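Local coordinates for glycosyl transferase family 9 (Veillonella parvula, PDB 3TOV), which probably transfers a sugar, likely a heptose, from an activated nucleotide donor to an acceptor, as in family 9 heptosyltransferases of the GT-B fold, at residues K9-F15 with D91-H97; I23-P27 with N157-I162; K48-V52 with Q251-L255; A256-N260 with V275-Q279. All coordinates share one frame; numbering follows the deposited sequence.

Contact 1: K9-F15 with D91-H97; sequences KRIVVTF and DIVINLH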
loop_
_atom_site.group_PDB
_atom_site.type_symbol
_atom_site.label_atom_id
_atom_site.label_comp_id
_atom_site.label_asym_id
_atom_site.label_seq_id
_atom_site.Cartn_x
_atom_site.Cartn_y
_atom_site.Cartn_z
ATOM N N LYS A 9 0.979 -5.169 -27.970
ATOM C CA LYS A 9 1.993 -6.153 -27.598
ATOM C C LYS A 9 1.564 -7.009 -26.394
ATOM O O LYS A 9 0.733 -6.593 -25.589
ATOM C CB LYS A 9 3.328 -5.452 -27.286
ATOM C CG LYS A 9 3.809 -4.450 -28.323
ATOM C CD LYS A 9 3.951 -5.100 -29.679
ATOM C CE LYS A 9 5.119 -4.516 -30.450
ATOM N NZ LYS A 9 6.378 -4.658 -29.659
ATOM N N ARG A 10 2.134 -8.203 -26.280
ATOM C CA ARG A 10 1.965 -9.011 -25.081
ATOM C C ARG A 10 3.077 -8.667 -24.120
ATOM O O ARG A 10 4.252 -8.789 -24.459
ATOM C CB ARG A 10 2.023 -10.502 -25.395
ATOM C CG ARG A 10 0.837 -11.008 -26.181
ATOM C CD ARG A 10 0.786 -12.527 -26.207
ATOM N NE ARG A 10 -0.446 -13.016 -25.595
ATOM C CZ ARG A 10 -0.506 -13.596 -24.401
ATOM N NH1 ARG A 10 0.608 -13.775 -23.695
ATOM N NH2 ARG A 10 -1.679 -14.000 -23.923
ATOM N N ILE A 11 2.702 -8.258 -22.914
ATOM C CA ILE A 11 3.669 -7.732 -21.965
ATOM C C ILE A 11 3.575 -8.416 -20.607
ATOM O O ILE A 11 2.483 -8.674 -20.106
ATOM C CB ILE A 11 3.451 -6.228 -21.774
ATOM C CG1 ILE A 11 3.377 -5.531 -23.129
ATOM C CG2 ILE A 11 4.558 -5.629 -20.953
ATOM C CD1 ILE A 11 2.781 -4.155 -23.052
ATOM N N VAL A 12 4.722 -8.715 -20.013
ATOM C CA VAL A 12 4.730 -9.220 -18.648
ATOM C C VAL A 12 5.382 -8.237 -17.659
ATOM O O VAL A 12 6.425 -7.643 -17.935
ATOM C CB VAL A 12 5.404 -10.598 -18.553
ATOM C CG1 VAL A 12 5.638 -10.980 -17.104
ATOM C CG2 VAL A 12 4.545 -11.624 -19.221
ATOM N N VAL A 13 4.746 -8.063 -16.507
ATOM C CA VAL A 13 5.315 -7.243 -15.453
ATOM C C VAL A 13 5.651 -8.144 -14.276
ATOM O O VAL A 13 4.826 -8.928 -13.826
ATOM C CB VAL A 13 4.347 -6.128 -15.022
ATOM C CG1 VAL A 13 5.004 -5.176 -14.006
ATOM C CG2 VAL A 13 3.884 -5.368 -16.244
ATOM N N THR A 14 6.877 -8.039 -13.794
ATOM C CA THR A 14 7.324 -8.868 -12.706
ATOM C C THR A 14 7.602 -8.000 -11.494
ATOM O O THR A 14 8.513 -7.171 -11.513
ATOM C CB THR A 14 8.597 -9.591 -13.089
ATOM O OG1 THR A 14 9.639 -8.628 -13.292
ATOM C CG2 THR A 14 8.374 -10.330 -14.366
ATOM N N PHE A 15 6.796 -8.193 -10.452
ATOM C CA PHE A 15 6.997 -7.559 -9.158
ATOM C C PHE A 15 6.597 -8.547 -8.039
ATOM O O PHE A 15 5.418 -8.876 -7.865
ATOM C CB PHE A 15 6.187 -6.271 -9.092
ATOM C CG PHE A 15 6.656 -5.313 -8.043
ATOM C CD1 PHE A 15 7.900 -4.727 -8.134
ATOM C CD2 PHE A 15 5.844 -4.989 -6.968
ATOM C CE1 PHE A 15 8.335 -3.836 -7.157
ATOM C CE2 PHE A 15 6.270 -4.099 -5.991
ATOM C CZ PHE A 15 7.518 -3.521 -6.086
ATOM N N ASP A 91 6.126 -10.251 -25.898
ATOM C CA ASP A 91 6.924 -9.315 -26.699
ATOM C C ASP A 91 7.935 -8.550 -25.847
ATOM O O ASP A 91 9.131 -8.508 -26.159
ATOM C CB ASP A 91 6.004 -8.320 -27.412
ATOM C CG ASP A 91 5.002 -9.003 -28.325
ATOM O OD1 ASP A 91 5.417 -9.926 -29.063
ATOM O OD2 ASP A 91 3.805 -8.628 -28.300
ATOM N N ILE A 92 7.426 -7.953 -24.772
ATOM C CA ILE A 92 8.207 -7.157 -23.840
ATOM C C ILE A 92 8.051 -7.654 -22.412
ATOM O O ILE A 92 6.932 -7.856 -21.933
ATOM C CB ILE A 92 7.699 -5.710 -23.821
ATOM C CG1 ILE A 92 7.830 -5.067 -25.198
ATOM C CG2 ILE A 92 8.426 -4.893 -22.758
ATOM C CD1 ILE A 92 6.762 -4.041 -25.464
ATOM N N VAL A 93 9.173 -7.832 -21.723
ATOM C CA VAL A 93 9.146 -8.024 -20.277
ATOM C C VAL A 93 9.745 -6.821 -19.526
ATOM O O VAL A 93 10.839 -6.355 -19.839
ATOM C CB VAL A 93 9.854 -9.320 -19.857
ATOM C CG1 VAL A 93 10.447 -9.174 -18.454
ATOM C CG2 VAL A 93 8.883 -10.486 -19.926
ATOM N N ILE A 94 9.006 -6.330 -18.538
ATOM C CA ILE A 94 9.428 -5.206 -17.718
ATOM C C ILE A 94 9.652 -5.671 -16.283
ATOM O O ILE A 94 8.713 -6.100 -15.627
ATOM C CB ILE A 94 8.332 -4.132 -17.698
ATOM C CG1 ILE A 94 7.912 -3.790 -19.123
ATOM C CG2 ILE A 94 8.795 -2.904 -16.938
ATOM C CD1 ILE A 94 7.083 -2.547 -19.244
ATOM N N ASN A 95 10.883 -5.595 -15.788
ATOM C CA ASN A 95 11.149 -5.995 -14.405
ATOM C C ASN A 95 11.226 -4.781 -13.479
ATOM O O ASN A 95 12.038 -3.881 -13.704
ATOM C CB ASN A 95 12.429 -6.838 -14.297
ATOM C CG ASN A 95 12.713 -7.283 -12.867
ATOM O OD1 ASN A 95 11.813 -7.342 -12.033
ATOM N ND2 ASN A 95 13.971 -7.598 -12.580
ATOM N N LEU A 96 10.369 -4.762 -12.453
ATOM C CA LEU A 96 10.287 -3.648 -11.499
ATOM C C LEU A 96 10.950 -3.997 -10.201
ATOM O O LEU A 96 11.108 -3.155 -9.337
ATOM C CB LEU A 96 8.838 -3.265 -11.218
ATOM C CG LEU A 96 8.148 -2.577 -12.401
ATOM C CD1 LEU A 96 6.760 -2.024 -12.060
ATOM C CD2 LEU A 96 9.051 -1.477 -12.938
ATOM N N HIS A 97 11.334 -5.256 -10.070
ATOM C CA HIS A 97 11.911 -5.761 -8.840
ATOM C C HIS A 97 13.323 -6.281 -9.113
ATOM O O HIS A 97 13.517 -7.391 -9.639
ATOM C CB HIS A 97 11.013 -6.844 -8.258
ATOM C CG HIS A 97 11.395 -7.261 -6.878
ATOM N ND1 HIS A 97 10.783 -8.308 -6.219
ATOM C CD2 HIS A 97 12.329 -6.775 -6.027
ATOM C CE1 HIS A 97 11.324 -8.446 -5.024
ATOM N NE2 HIS A 97 12.265 -7.528 -4.881
#

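Contact 2: I23-P27 with N157-I162; sequences ILTTP and NSGLHI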
loop_
_atom_site.group_PDB
_atom_site.type_symbol
_atom_site.label_atom_id
_atom_site.label_comp_id
_atom_site.label_asym_id
_atom_site.label_seq_id
_atom_site.Cartn_x
_atom_site.Cartn_y
_atom_site.Cartn_z
ATOM N N ILE A 23 0.960 -2.186 -3.997
ATOM C CA ILE A 23 -0.112 -1.234 -4.254
ATOM C C ILE A 23 0.433 0.005 -4.966
ATOM O O ILE A 23 -0.248 0.617 -5.794
ATOM C CB ILE A 23 -0.840 -0.876 -2.960
ATOM C CG1 ILE A 23 -1.426 -2.164 -2.352
ATOM C CG2 ILE A 23 -1.894 0.182 -3.221
ATOM C CD1 ILE A 23 -1.880 -2.048 -0.898
ATOM N N LEU A 24 1.687 0.336 -4.667
ATOM C CA LEU A 24 2.363 1.489 -5.258
ATOM C C LEU A 24 2.714 1.305 -6.732
ATOM O O LEU A 24 3.070 2.265 -7.412
ATOM C CB LEU A 24 3.634 1.812 -4.473
ATOM C CG LEU A 24 3.392 2.333 -3.062
ATOM C CD1 LEU A 24 4.690 2.393 -2.300
ATOM C CD2 LEU A 24 2.749 3.692 -3.155
ATOM N N THR A 25 2.635 0.071 -7.219
ATOM C CA THR A 25 2.878 -0.198 -8.631
ATOM C C THR A 25 1.584 -0.035 -9.407
ATOM O O THR A 25 1.547 -0.208 -10.627
ATOM C CB THR A 25 3.386 -1.628 -8.869
ATOM O OG1 THR A 25 2.342 -2.573 -8.576
ATOM C CG2 THR A 25 4.595 -1.919 -8.008
ATOM N N THR A 26 0.519 0.296 -8.695
ATOM C CA THR A 26 -0.807 0.257 -9.283
ATOM C C THR A 26 -1.147 1.444 -10.214
ATOM O O THR A 26 -1.874 1.263 -11.205
ATOM C CB THR A 26 -1.881 0.028 -8.193
ATOM O OG1 THR A 26 -2.922 -0.801 -8.722
ATOM C CG2 THR A 26 -2.456 1.343 -7.684
ATOM N N PRO A 27 -0.616 2.651 -9.912
ATOM C CA PRO A 27 -0.812 3.830 -10.765
ATOM C C PRO A 27 0.032 3.735 -12.044
ATOM O O PRO A 27 -0.399 4.137 -13.128
ATOM C CB PRO A 27 -0.302 4.984 -9.889
ATOM C CG PRO A 27 -0.157 4.435 -8.524
ATOM C CD PRO A 27 0.172 2.999 -8.717
ATOM N N ASN A 157 -2.053 9.931 -13.625
ATOM C CA ASN A 157 -2.844 8.832 -13.090
ATOM C C ASN A 157 -3.769 9.285 -11.968
ATOM O O ASN A 157 -3.684 10.422 -11.522
ATOM C CB ASN A 157 -1.930 7.734 -12.575
ATOM C CG ASN A 157 -1.293 8.091 -11.257
ATOM O OD1 ASN A 157 -1.875 7.870 -10.191
ATOM N ND2 ASN A 157 -0.087 8.644 -11.316
ATOM N N SER A 158 -4.624 8.379 -11.492
ATOM C CA SER A 158 -5.604 8.695 -10.452
ATOM C C SER A 158 -5.386 7.964 -9.127
ATOM O O SER A 158 -6.333 7.526 -8.477
ATOM C CB SER A 158 -7.002 8.407 -10.959
ATOM O OG SER A 158 -6.964 7.276 -11.792
ATOM N N GLY A 159 -4.134 7.854 -8.716
ATOM C CA GLY A 159 -3.831 7.370 -7.388
ATOM C C GLY A 159 -3.827 5.869 -7.319
ATOM O O GLY A 159 -4.037 5.191 -8.323
ATOM N N LEU A 160 -3.562 5.361 -6.120
ATOM C CA LEU A 160 -3.631 3.935 -5.839
ATOM C C LEU A 160 -5.069 3.427 -5.901
ATOM O O LEU A 160 -6.037 4.157 -5.638
ATOM C CB LEU A 160 -3.054 3.640 -4.464
ATOM C CG LEU A 160 -1.835 4.451 -4.042
ATOM C CD1 LEU A 160 -1.518 4.166 -2.584
ATOM C CD2 LEU A 160 -0.645 4.135 -4.902
ATOM N N HIS A 161 -5.195 2.154 -6.233
ATOM C CA HIS A 161 -6.495 1.569 -6.500
ATOM C C HIS A 161 -6.484 0.076 -6.181
ATOM O O HIS A 161 -5.539 -0.635 -6.514
ATOM C CB HIS A 161 -6.850 1.788 -7.969
ATOM C CG HIS A 161 -8.186 1.248 -8.353
ATOM N ND1 HIS A 161 -8.401 0.569 -9.533
ATOM C CD2 HIS A 161 -9.381 1.291 -7.718
ATOM C CE1 HIS A 161 -9.672 0.213 -9.609
ATOM N NE2 HIS A 161 -10.288 0.638 -8.520
ATOM N N ILE A 162 -7.519 -0.391 -5.501
ATOM C CA ILE A 162 -7.747 -1.819 -5.405
ATOM C C ILE A 162 -9.205 -2.046 -5.671
ATOM O O ILE A 162 -10.063 -1.443 -5.020
ATOM C CB ILE A 162 -7.382 -2.398 -4.054
ATOM C CG1 ILE A 162 -5.888 -2.221 -3.799
ATOM C CG2 ILE A 162 -7.728 -3.875 -4.026
ATOM C CD1 ILE A 162 -5.395 -2.920 -2.548
#

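Contact 3: K48-V52 with Q251-L255; sequences KLQQV and QLGPL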
loop_
_atom_site.group_PDB
_atom_site.type_symbol
_atom_site.label_atom_id
_atom_site.label_comp_id
_atom_site.label_asym_id
_atom_site.label_seq_id
_atom_site.Cartn_x
_atom_site.Cartn_y
_atom_site.Cartn_z
ATOM N N LYS A 48 0.370 -14.573 -1.851
ATOM C CA LYS A 48 -0.399 -13.944 -0.766
ATOM C C LYS A 48 -1.121 -12.657 -1.177
ATOM O O LYS A 48 -2.320 -12.482 -0.942
ATOM C CB LYS A 48 0.502 -13.681 0.452
ATOM C CG LYS A 48 1.600 -14.730 0.619
ATOM C CD LYS A 48 2.022 -14.937 2.070
ATOM C CE LYS A 48 2.652 -16.333 2.276
ATOM N NZ LYS A 48 3.018 -16.602 3.707
ATOM N N LEU A 49 -0.390 -11.753 -1.805
ATOM C CA LEU A 49 -0.950 -10.452 -2.112
ATOM C C LEU A 49 -1.947 -10.543 -3.256
ATOM O O LEU A 49 -2.419 -9.523 -3.757
ATOM C CB LEU A 49 0.169 -9.455 -2.453
ATOM C CG LEU A 49 1.324 -9.405 -1.448
ATOM C CD1 LEU A 49 2.413 -8.452 -1.900
ATOM C CD2 LEU A 49 0.791 -9.018 -0.084
ATOM N N GLN A 50 -2.274 -11.760 -3.663
ATOM C CA GLN A 50 -3.012 -11.942 -4.905
ATOM C C GLN A 50 -4.378 -11.254 -4.927
ATOM O O GLN A 50 -4.788 -10.747 -5.972
ATOM C CB GLN A 50 -3.106 -13.425 -5.281
ATOM C CG GLN A 50 -4.497 -14.020 -5.294
ATOM C CD GLN A 50 -4.475 -15.464 -4.842
ATOM O OE1 GLN A 50 -3.403 -16.038 -4.637
ATOM N NE2 GLN A 50 -5.654 -16.058 -4.668
ATOM N N GLN A 51 -5.074 -11.213 -3.791
ATOM C CA GLN A 51 -6.410 -10.614 -3.773
ATOM C C GLN A 51 -6.351 -9.117 -4.105
ATOM O O GLN A 51 -7.352 -8.492 -4.446
ATOM C CB GLN A 51 -7.098 -10.842 -2.433
ATOM C CG GLN A 51 -6.648 -12.088 -1.723
ATOM C CD GLN A 51 -7.632 -12.518 -0.649
ATOM O OE1 GLN A 51 -8.836 -12.304 -0.777
ATOM N NE2 GLN A 51 -7.122 -13.119 0.418
ATOM N N VAL A 52 -5.158 -8.552 -4.012
ATOM C CA VAL A 52 -4.942 -7.137 -4.278
ATOM C C VAL A 52 -5.094 -6.766 -5.767
ATOM O O VAL A 52 -5.553 -5.671 -6.119
ATOM C CB VAL A 52 -3.552 -6.736 -3.779
ATOM C CG1 VAL A 52 -3.109 -5.427 -4.405
ATOM C CG2 VAL A 52 -3.565 -6.667 -2.265
ATOM N N GLN A 251 -9.114 -11.063 5.262
ATOM C CA GLN A 251 -8.117 -11.252 4.229
ATOM C C GLN A 251 -8.030 -9.938 3.462
ATOM O O GLN A 251 -8.844 -9.038 3.699
ATOM C CB GLN A 251 -8.540 -12.383 3.310
ATOM C CG GLN A 251 -8.509 -13.745 3.955
ATOM C CD GLN A 251 -8.599 -14.863 2.924
ATOM O OE1 GLN A 251 -9.168 -14.681 1.839
ATOM N NE2 GLN A 251 -8.028 -16.024 3.253
ATOM N N LEU A 252 -7.074 -9.816 2.540
ATOM C CA LEU A 252 -6.807 -8.503 1.934
ATOM C C LEU A 252 -7.977 -7.927 1.128
ATOM O O LEU A 252 -8.362 -6.766 1.328
ATOM C CB LEU A 252 -5.524 -8.511 1.118
ATOM C CG LEU A 252 -4.236 -8.769 1.904
ATOM C CD1 LEU A 252 -3.071 -9.046 0.940
ATOM C CD2 LEU A 252 -3.911 -7.635 2.874
ATOM N N GLY A 253 -8.550 -8.727 0.230
ATOM C CA GLY A 253 -9.735 -8.295 -0.497
ATOM C C GLY A 253 -10.826 -7.786 0.439
ATOM O O GLY A 253 -11.309 -6.659 0.310
ATOM N N PRO A 254 -11.242 -8.634 1.387
ATOM C CA PRO A 254 -12.194 -8.207 2.408
ATOM C C PRO A 254 -11.712 -6.976 3.158
ATOM O O PRO A 254 -12.515 -6.093 3.482
ATOM C CB PRO A 254 -12.232 -9.405 3.340
ATOM C CG PRO A 254 -11.995 -10.568 2.423
ATOM C CD PRO A 254 -11.014 -10.091 1.416
ATOM N N LEU A 255 -10.416 -6.911 3.433
ATOM C CA LEU A 255 -9.883 -5.809 4.242
ATOM C C LEU A 255 -10.157 -4.438 3.624
ATOM O O LEU A 255 -10.605 -3.521 4.307
ATOM C CB LEU A 255 -8.388 -5.977 4.508
ATOM C CG LEU A 255 -7.829 -4.816 5.322
ATOM C CD1 LEU A 255 -8.775 -4.527 6.463
ATOM C CD2 LEU A 255 -6.426 -5.106 5.831
#

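Contact 4: A256-N260 with V275-Q279; sequences AAAMN and VGISQ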
loop_
_atom_site.group_PDB
_atom_site.type_symbol
_atom_site.label_atom_id
_atom_site.label_comp_id
_atom_site.label_asym_id
_atom_site.label_seq_id
_atom_site.Cartn_x
_atom_site.Cartn_y
_atom_site.Cartn_z
ATOM N N ALA A 256 -9.866 -4.306 2.336
ATOM C CA ALA A 256 -10.192 -3.101 1.600
ATOM C C ALA A 256 -11.677 -2.783 1.746
ATOM O O ALA A 256 -12.053 -1.645 2.022
ATOM C CB ALA A 256 -9.823 -3.272 0.139
ATOM N N ALA A 257 -12.521 -3.794 1.572
ATOM C CA ALA A 257 -13.966 -3.593 1.587
ATOM C C ALA A 257 -14.408 -3.113 2.965
ATOM O O ALA A 257 -15.317 -2.281 3.095
ATOM C CB ALA A 257 -14.689 -4.876 1.187
ATOM N N ALA A 258 -13.735 -3.637 3.987
ATOM C CA ALA A 258 -13.911 -3.184 5.362
ATOM C C ALA A 258 -13.397 -1.755 5.571
ATOM O O ALA A 258 -14.020 -0.965 6.278
ATOM C CB ALA A 258 -13.205 -4.132 6.306
HETATM N N MSE A 259 -12.257 -1.437 4.956
HETATM C CA MSE A 259 -11.623 -0.129 5.103
HETATM C C MSE A 259 -12.322 0.925 4.272
HETATM O O MSE A 259 -12.412 2.092 4.665
HETATM C CB MSE A 259 -10.150 -0.192 4.712
HETATM C CG MSE A 259 -9.200 0.057 5.876
HETATM SE SE MSE A 259 -7.457 -0.702 5.505
HETATM C CE MSE A 259 -6.501 -0.255 7.128
ATOM N N ASN A 260 -12.811 0.511 3.114
ATOM C CA ASN A 260 -13.592 1.397 2.269
ATOM C C ASN A 260 -14.677 2.112 3.090
ATOM O O ASN A 260 -14.969 3.294 2.876
ATOM C CB ASN A 260 -14.209 0.590 1.128
ATOM C CG ASN A 260 -15.166 1.400 0.294
ATOM O OD1 ASN A 260 -16.348 1.489 0.608
ATOM N ND2 ASN A 260 -14.665 1.992 -0.776
ATOM N N VAL A 275 -3.515 0.590 1.464
ATOM C CA VAL A 275 -4.826 -0.021 1.259
ATOM C C VAL A 275 -5.929 0.990 1.549
ATOM O O VAL A 275 -6.888 1.115 0.802
ATOM C CB VAL A 275 -5.038 -1.234 2.182
ATOM C CG1 VAL A 275 -6.443 -1.803 2.000
ATOM C CG2 VAL A 275 -3.977 -2.294 1.928
ATOM N N GLY A 276 -5.788 1.712 2.648
ATOM C CA GLY A 276 -6.752 2.740 2.983
ATOM C C GLY A 276 -6.867 3.720 1.839
ATOM O O GLY A 276 -7.935 3.872 1.254
ATOM N N ILE A 277 -5.751 4.370 1.517
ATOM C CA ILE A 277 -5.692 5.376 0.459
ATOM C C ILE A 277 -6.323 4.878 -0.834
ATOM O O ILE A 277 -7.035 5.617 -1.515
ATOM C CB ILE A 277 -4.234 5.774 0.170
ATOM C CG1 ILE A 277 -3.601 6.427 1.394
ATOM C CG2 ILE A 277 -4.130 6.696 -1.046
ATOM C CD1 ILE A 277 -2.155 6.773 1.163
ATOM N N SER A 278 -6.061 3.617 -1.159
ATOM C CA SER A 278 -6.550 3.016 -2.390
ATOM C C SER A 278 -8.059 2.814 -2.378
ATOM O O SER A 278 -8.618 2.219 -3.296
ATOM C CB SER A 278 -5.870 1.668 -2.620
ATOM O OG SER A 278 -6.467 0.659 -1.812
ATOM N N GLN A 279 -8.712 3.294 -1.330
ATOM C CA GLN A 279 -10.158 3.192 -1.214
ATOM C C GLN A 279 -10.743 4.560 -0.890
ATOM O O GLN A 279 -11.900 4.672 -0.468
ATOM C CB GLN A 279 -10.548 2.203 -0.116
ATOM C CG GLN A 279 -9.976 0.803 -0.282
ATOM C CD GLN A 279 -10.537 0.068 -1.479
ATOM O OE1 GLN A 279 -11.752 0.009 -1.680
ATOM N NE2 GLN A 279 -9.647 -0.504 -2.283
#

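Contact 1: K9-F15 with D91-H97
Asp91 and Arg10 grip each other twice at the start of this strand pair. Arg10 N donates to Asp91 OD2 at 2.7 Å, reaching the anti side of that oxygen and 34° out of the carboxylate plane, and Asp91 N returns a bond to Arg10 O at 2.8 Å. The carboxylate is placed there by a first torsion of -59°, which sets CG beside the residue's own backbone N and turns OD2 to the neighbouring strand. Lys9 crosses the Asp91 side chain at about a right angle, with its CB 3.4 Å from OD2. A leucine in place of Asp91 would probably leave Arg10 N without this acceptor and the start of strand 10-14 less firmly held. Arg10 O also takes Ile92 N, and from there the parallel ladder runs on: Val12 N to Ile92 O, Ile94 N to Val12 O at 3.0 Å, Thr14 N to Ile94 O, Leu96 N to Thr14 O. These are two central strands of the six-stranded parallel, Rossmann-like sheet of the N-terminal half of a GT-B fold, 16° apart in direction. Ile11, Val13, Ile92 and Ile94 share one face, where Ile11 CG2 meets Ile94 CG1 at 4.2 Å. Val12 and Val93 pair on the other, CB to CG2 at 3.7 Å. Past the ladder, Phe15 lies across Leu96 at about a right angle, its CD1 3.5 Å from Leu96 CB. Further out, strand 40-46 borders Ile11 and Val13, strand 113-116 borders Val93, and Tyr143 meets the Phe15 ring.

Contact 2: I23-P27 with N157-I162
An Asx turn at Asn157, whose OD1 accepts Gly159 N at 2.7 Å, shapes the loop that lies against the type I beta turn from Ile23 to Thr26 and against Pro27 at the start of helix 26-35. The OD1 atom also sits 3.3 Å from Pro27 CB, while ND2 is hydrogen-bonded to Tyr298 OH. Leu160 fills the contact. Its CD2 branch reaches Pro27 CG at 3.7 Å and Leu24 CD2 at 3.8 Å, with both partners lying beside it and pointing the same way. Its CB meets Ile23 CG2 at 3.9 Å across a right-angle crossing. The leucine is turned with CG beside its backbone N (chi1 -38°), which leaves CD2 directed to Pro27 and Leu24. Further along, Ile162 CD1 touches Ile23 CD1, again at about a right angle. Thr26 puts its CG2 methyl against the backbone of Leu160 and His161, and its hydroxyl gives a weak bond to His161 O at 3.4 Å. Helix 271-277 lies against the same patch through His274 and Ile277 on Leu160 and Val275 on Ile23. With one weak polar bond across it, the contact is held mainly by apolar packing of Leu160 and Ile162 on Ile23, Leu24 and Pro27.

Contact 3: K48-V52 with Q251-L255
Gln51 and Gly253 bring the two backbones nearest, CA to CA 5.2 Å, where the loop after strand 40-46 meets the first turn of helix 252-260, whose N-cap position is Gln251. In a GT-B fold such a meeting joins the two Rossmann-like halves: residues 48-52 follow a strand of the first sheet, and the helix belongs to the second. Gln51 carries the polar side of the contact. Its NE2 gives a weak bond to Gln251 OE1 at 2.9 Å, 149° at the hydrogen, and the two extended side chains cross at about a right angle with their amide planes 80° apart. The first torsion of Gln51, -28°, turns CG to the side of its backbone N and aims the amide at the helix start, leaving CB 3.7 Å from Gly253 N. Pro254 CD lies 3.8 Å from Gln51 OE1. Cut back to an alanine, Gln51 would have no amide, which would probably leave Gln251 OE1 without this donor and open a gap beside Pro254 CD. Trp168 of helix 166-178 touches both Gln51 and Pro254. Beside this polar pair, Leu252 makes the apolar part. Leu49 and Val52 are backed by Leu19 of helix 19-23, and Val52 also rests on Ile162. Leu252 sends one branch into the loop: its CD1 touches Leu49 CD2 and Val52 CG2, each at 4.0 Å, and comes equally near to Lys48 O.

Contact 4: A256-N260 with V275-Q279
Gln279 NE2, 3.7 Å from the CB methyl of Ala256, is gripped by two oxygens: it bonds to Ile162 O in the loop between helices 139-149 and 166-178 and, weakly, to Ser278 OG at 3.4 Å. The serine hydroxyl in turn gives its proton to Val275 O at 2.7 Å, from 28° off the carbonyl plane, so a short chain of bonds runs from the glutamine amide back into the last turn of helix 271-277. The glutamine is bent at its second torsion (chi2 -67°), which folds CD back to 3.8 Å from Ala256 CB. At the OE1 end of the amide, Asn260 crosses it at about a right angle; its ND2 stands 3.6 Å from Gln279 OE1, with the amide planes 67° apart. Closer to the core, Met259, modelled as selenomethionine, places SE 3.8 Å from Val275 CG1 and 4.1 Å from Gly276 N, its chain running straight beyond CG and meeting the valine at about a right angle. Val275 CG1 also touches Ala256 CA at 4.0 Å. Two helices of the second Rossmann-like half of the fold are packed together here: helix 252-260 leads into strand 264-268, and helix 271-277 comes after that strand. Val275 also touches Leu19 of helix 19-23. The helices therefore hold each other through Ala256, Met259 and Val275, together with the folded Gln279 side chain, while Gln279 NE2 is satisfied by Ile162 O, with a weak second bond to Ser278 OG.

Following the chain from the N terminus, residues 9-15, 23-27 and 48-52 all wait for later partners. Contact 1 closes first, at 91-97, within the first sheet; contact 2 closes at 157-162 and contact 3 at 251-255, and each of these three crosses the other two. Contact 4 opens only after they have all closed, in the residues directly following those of contact 3 along helix 252-260. Phe15 packs on Thr25 to join contacts 1 and 2, and contact 2 also touches both contact 3 and contact 4. Contact 1 thus lies in the first half and contact 4 in the second, while contact 3 joins the halves and contact 2 lies at their junction.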